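Side-chain contacts in uncharacterized protein (Methanosarcina mazei, PDB 3R6A), which is of unknown function but belongs to the glyoxalase/bleomycin resistance protein/dioxygenase superfamily and is built round a mixed beta sheet flanked by helices: residues K80-L83 / E84-A88; V73-L76 / D77-K80. All blocks are in the same frame, centred on the assembly; numbering follows the deposited sequence.

Contact 1. Residues K80-L83 / E84-A88; sequences KTFL and EENGA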
loop_
_atom_site.group_PDB
_atom_site.type_symbol
_atom_site.label_atom_id
_atom_site.label_comp_id
_atom_site.label_asym_id
_atom_site.label_seq_id
_atom_site.Cartn_x
_atom_site.Cartn_y
_atom_site.Cartn_z
ATOM N N LYS B 80 4.115 -12.618 -15.174
ATOM C CA LYS B 80 3.120 -12.512 -16.232
ATOM C C LYS B 80 2.545 -13.891 -16.533
ATOM O O LYS B 80 1.330 -14.059 -16.630
ATOM C CB LYS B 80 3.752 -11.918 -17.495
ATOM C CG LYS B 80 2.780 -11.686 -18.639
ATOM C CD LYS B 80 3.468 -10.947 -19.783
ATOM C CE LYS B 80 2.520 -10.707 -20.948
ATOM N NZ LYS B 80 2.083 -11.979 -21.583
ATOM N N THR B 81 3.428 -14.874 -16.667
ATOM C CA THR B 81 3.017 -16.241 -16.954
ATOM C C THR B 81 2.125 -16.779 -15.839
ATOM O O THR B 81 1.029 -17.267 -16.093
ATOM C CB THR B 81 4.243 -17.161 -17.111
ATOM O OG1 THR B 81 5.071 -16.667 -18.171
ATOM C CG2 THR B 81 3.806 -18.592 -17.437
ATOM N N PHE B 82 2.599 -16.678 -14.601
ATOM C CA PHE B 82 1.832 -17.152 -13.454
ATOM C C PHE B 82 0.460 -16.492 -13.415
ATOM O O PHE B 82 -0.561 -17.160 -13.264
ATOM C CB PHE B 82 2.571 -16.836 -12.148
ATOM C CG PHE B 82 1.786 -17.178 -10.911
ATOM C CD1 PHE B 82 1.770 -18.478 -10.417
ATOM C CD2 PHE B 82 1.032 -16.204 -10.260
ATOM C CE1 PHE B 82 1.013 -18.806 -9.290
ATOM C CE2 PHE B 82 0.270 -16.520 -9.135
ATOM C CZ PHE B 82 0.261 -17.824 -8.648
ATOM N N LEU B 83 0.441 -15.171 -13.552
ATOM C CA LEU B 83 -0.809 -14.428 -13.498
ATOM C C LEU B 83 -1.810 -14.841 -14.576
ATOM O O LEU B 83 -2.989 -15.044 -14.287
ATOM C CB LEU B 83 -0.512 -12.928 -13.572
ATOM C CG LEU B 83 0.176 -12.381 -12.312
ATOM C CD1 LEU B 83 0.811 -11.026 -12.601
ATOM C CD2 LEU B 83 -0.849 -12.255 -11.186
ATOM N N GLU B 84 -1.342 -14.980 -15.811
ATOM C CA GLU B 84 -2.226 -15.368 -16.906
ATOM C C GLU B 84 -2.785 -16.775 -16.709
ATOM O O GLU B 84 -3.883 -17.082 -17.171
ATOM C CB GLU B 84 -1.478 -15.298 -18.240
ATOM C CG GLU B 84 -0.935 -13.922 -18.571
ATOM C CD GLU B 84 -0.186 -13.899 -19.889
ATOM O OE1 GLU B 84 0.673 -14.781 -20.098
ATOM O OE2 GLU B 84 -0.450 -12.996 -20.710
ATOM N N GLU B 85 -2.026 -17.625 -16.027
ATOM C CA GLU B 85 -2.456 -18.998 -15.778
ATOM C C GLU B 85 -3.280 -19.086 -14.502
ATOM O O GLU B 85 -3.735 -20.166 -14.119
ATOM C CB GLU B 85 -1.239 -19.920 -15.659
ATOM C CG GLU B 85 -0.245 -19.770 -16.798
ATOM C CD GLU B 85 0.921 -20.731 -16.693
ATOM O OE1 GLU B 85 1.457 -20.903 -15.576
ATOM O OE2 GLU B 85 1.311 -21.305 -17.732
ATOM N N ASN B 86 -3.480 -17.951 -13.842
ATOM C CA ASN B 86 -4.245 -17.949 -12.605
ATOM C C ASN B 86 -5.387 -16.939 -12.540
ATOM O O ASN B 86 -5.630 -16.325 -11.500
ATOM C CB ASN B 86 -3.291 -17.774 -11.422
ATOM C CG ASN B 86 -2.525 -19.049 -11.105
ATOM O OD1 ASN B 86 -3.055 -19.963 -10.471
ATOM N ND2 ASN B 86 -1.282 -19.125 -11.561
ATOM N N GLY B 87 -6.082 -16.773 -13.663
ATOM C CA GLY B 87 -7.229 -15.882 -13.725
ATOM C C GLY B 87 -7.011 -14.381 -13.740
ATOM O O GLY B 87 -7.968 -13.620 -13.593
ATOM N N ALA B 88 -5.771 -13.940 -13.919
ATOM C CA ALA B 88 -5.487 -12.509 -13.949
ATOM C C ALA B 88 -5.427 -11.983 -15.381
ATOM O O ALA B 88 -5.104 -12.726 -16.314
ATOM C CB ALA B 88 -4.172 -12.225 -13.236
#

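Contact 2. Residues V73-L76 / D77-K80; sequences VDSL and DKFK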
loop_
_atom_site.group_PDB
_atom_site.type_symbol
_atom_site.label_atom_id
_atom_site.label_comp_id
_atom_site.label_asym_id
_atom_site.label_seq_id
_atom_site.Cartn_x
_atom_site.Cartn_y
_atom_site.Cartn_z
ATOM N N VAL B 73 9.334 -6.510 -8.467
ATOM C CA VAL B 73 9.683 -7.914 -8.646
ATOM C C VAL B 73 11.001 -8.129 -9.375
ATOM O O VAL B 73 11.528 -7.220 -10.014
ATOM C CB VAL B 73 8.562 -8.661 -9.421
ATOM C CG1 VAL B 73 7.232 -8.479 -8.708
ATOM C CG2 VAL B 73 8.458 -8.126 -10.845
ATOM N N ASP B 74 11.524 -9.347 -9.285
ATOM C CA ASP B 74 12.782 -9.682 -9.937
ATOM C C ASP B 74 12.594 -9.889 -11.440
ATOM O O ASP B 74 13.444 -9.493 -12.239
ATOM C CB ASP B 74 13.374 -10.945 -9.302
ATOM C CG ASP B 74 12.558 -12.189 -9.599
ATOM O OD1 ASP B 74 11.316 -12.087 -9.696
ATOM O OD2 ASP B 74 13.159 -13.278 -9.723
ATOM N N SER B 75 11.474 -10.493 -11.823
ATOM C CA SER B 75 11.204 -10.761 -13.232
ATOM C C SER B 75 9.736 -10.621 -13.627
ATOM O O SER B 75 8.898 -11.411 -13.198
ATOM C CB SER B 75 11.686 -12.173 -13.577
ATOM O OG SER B 75 11.241 -12.571 -14.864
ATOM N N LEU B 76 9.426 -9.629 -14.458
ATOM C CA LEU B 76 8.046 -9.427 -14.904
ATOM C C LEU B 76 7.518 -10.635 -15.662
ATOM O O LEU B 76 6.390 -11.066 -15.451
ATOM C CB LEU B 76 7.919 -8.224 -15.840
ATOM C CG LEU B 76 7.814 -6.783 -15.348
ATOM C CD1 LEU B 76 7.346 -5.923 -16.525
ATOM C CD2 LEU B 76 6.838 -6.668 -14.191
ATOM N N ASP B 77 8.341 -11.164 -16.561
ATOM C CA ASP B 77 7.941 -12.299 -17.380
ATOM C C ASP B 77 7.467 -13.509 -16.585
ATOM O O ASP B 77 6.466 -14.129 -16.940
ATOM C CB ASP B 77 9.087 -12.687 -18.313
ATOM C CG ASP B 77 9.569 -11.518 -19.143
ATOM O OD1 ASP B 77 8.720 -10.847 -19.766
ATOM O OD2 ASP B 77 10.793 -11.267 -19.170
ATOM N N LYS B 78 8.179 -13.847 -15.515
ATOM C CA LYS B 78 7.794 -14.985 -14.689
ATOM C C LYS B 78 6.419 -14.756 -14.065
ATOM O O LYS B 78 5.577 -15.657 -14.035
ATOM C CB LYS B 78 8.834 -15.216 -13.589
ATOM C CG LYS B 78 9.636 -16.505 -13.753
ATOM C CD LYS B 78 10.378 -16.552 -15.078
ATOM C CE LYS B 78 11.514 -15.539 -15.131
ATOM N NZ LYS B 78 12.250 -15.600 -16.429
ATOM N N PHE B 79 6.196 -13.542 -13.571
ATOM C CA PHE B 79 4.917 -13.195 -12.956
ATOM C C PHE B 79 3.799 -13.125 -13.988
ATOM O O PHE B 79 2.673 -13.528 -13.717
ATOM C CB PHE B 79 5.029 -11.859 -12.212
ATOM C CG PHE B 79 5.609 -11.987 -10.833
ATOM C CD1 PHE B 79 4.802 -12.358 -9.761
ATOM C CD2 PHE B 79 6.968 -11.786 -10.611
ATOM C CE1 PHE B 79 5.337 -12.530 -8.486
ATOM C CE2 PHE B 79 7.516 -11.956 -9.336
ATOM C CZ PHE B 79 6.700 -12.329 -8.273
ATOM N N LYS B 80 4.115 -12.618 -15.174
ATOM C CA LYS B 80 3.120 -12.512 -16.232
ATOM C C LYS B 80 2.545 -13.891 -16.533
ATOM O O LYS B 80 1.330 -14.059 -16.630
ATOM C CB LYS B 80 3.752 -11.918 -17.495
ATOM C CG LYS B 80 2.780 -11.686 -18.639
ATOM C CD LYS B 80 3.468 -10.947 -19.783
ATOM C CE LYS B 80 2.520 -10.707 -20.948
ATOM N NZ LYS B 80 2.083 -11.979 -21.583
#

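Contact 1. Residues K80-L83 / E84-A88
The backbone runs through the last turn of helix 76-84, where E84 N still gives a regular helical bond to K80 O (2.9 Å), and then unwinds through N86 and G87 toward strand 89-97. L83 O takes two bonds here. N86 N reaches it from above one face of its carbonyl plane, and A88 N comes from the opposite face at 3.0 Å from L83 O. G87, with positive phi (74°), lets the chain swing round between these two donors. K80 and E84 are one turn apart. K80 CG lies anti to the backbone N (chi1 -177°), and the chain stays extended until its last torsion. That final bend brings K80 NZ within 2.9 Å of E84 OE2 in a salt bridge. The ammonium meets the oxygen from above the carboxylate plane. T81 and E85 run alongside each other in the same direction, with T81 CG2 3.7 Å from E85 CD. On the next flank, N86 ND2 gives a fairly straight bond to F82 O (2.7 Å), which lies close to the amide plane. The same nitrogen sits over one face of the F82 ring, nearer its border than its centre, with N86 ND2 3.2 Å from F82 CE1. Ring and amide planes are 32° apart. On the inner side, L83 CB packs on A88 CB at 3.7 Å. L83 and A88 also touch V105 of strand 100-106, while F23 of the second subunit packs on L83 and N86. The carbonyls of K80, F82 and L83 all find donors within the turn that follows. The N86 amide is fixed in rotation by its bond to F82 O, and the salt bridge probably offsets the charges of K80 and E84.

Contact 2. Residues V73-L76 / D77-K80
This is an N-terminal helix cap, in which S75 meets K78 and V73 meets F79, where strand 69-73 turns into helix 76-84. S75 is the N-cap residue. Its OG lies anti to the backbone N (chi1 170°), from where it accepts a weak but straight bond from K78 N, 3.4 Å from S75 OG. The K78 side chain turns twice, at chi2 and chi3, and folds back over the serine, so that K78 CE comes to 3.0 Å from S75 OG. A further weak bond runs from F79 N to S75 O. The first firm helical bond follows, from K80 N to L76 O at 2.8 Å. The F79 ring turns back over the strand end. V73 CG1 lies over one face in a CH-pi contact, 3.9 Å from the centroid of the F79 ring. S75 O sits at the ring edge, in its plane, 3.2 Å from F79 CD2. D74 OD1 is also near the edge, with the carboxylate almost perpendicular to the ring. This oxygen accepts from K4 N, and more weakly from S75 N. D77 OD1 forms a salt bridge with R101 of strand 100-106. Among its neighbours, V73 and F79 both touch I5 of strand 5-14, L76 packs on Y115 of strand 112-118 and M103 of strand 100-106, and L27 of the second subunit lies against F79.

Overall arrangement
Contacts 1 and 2 lie at the two ends of helix 76-84, with centres about 11 Å apart. Contact 2 leads from strand 69-73 into the helix; contact 1 leads out of it toward strand 89-97. They share K80, whose backbone N serves the first turn and whose side chain serves the last. Both rest on strand 100-106, where M103 touches residues of each. T81 OG1 adds a further tie by bonding to D77 O. Both also meet the second subunit: its L27 packs on F79 and F82, so this helix face takes part in the dimer interface. Both contacts lie on the same side of the chain's centre.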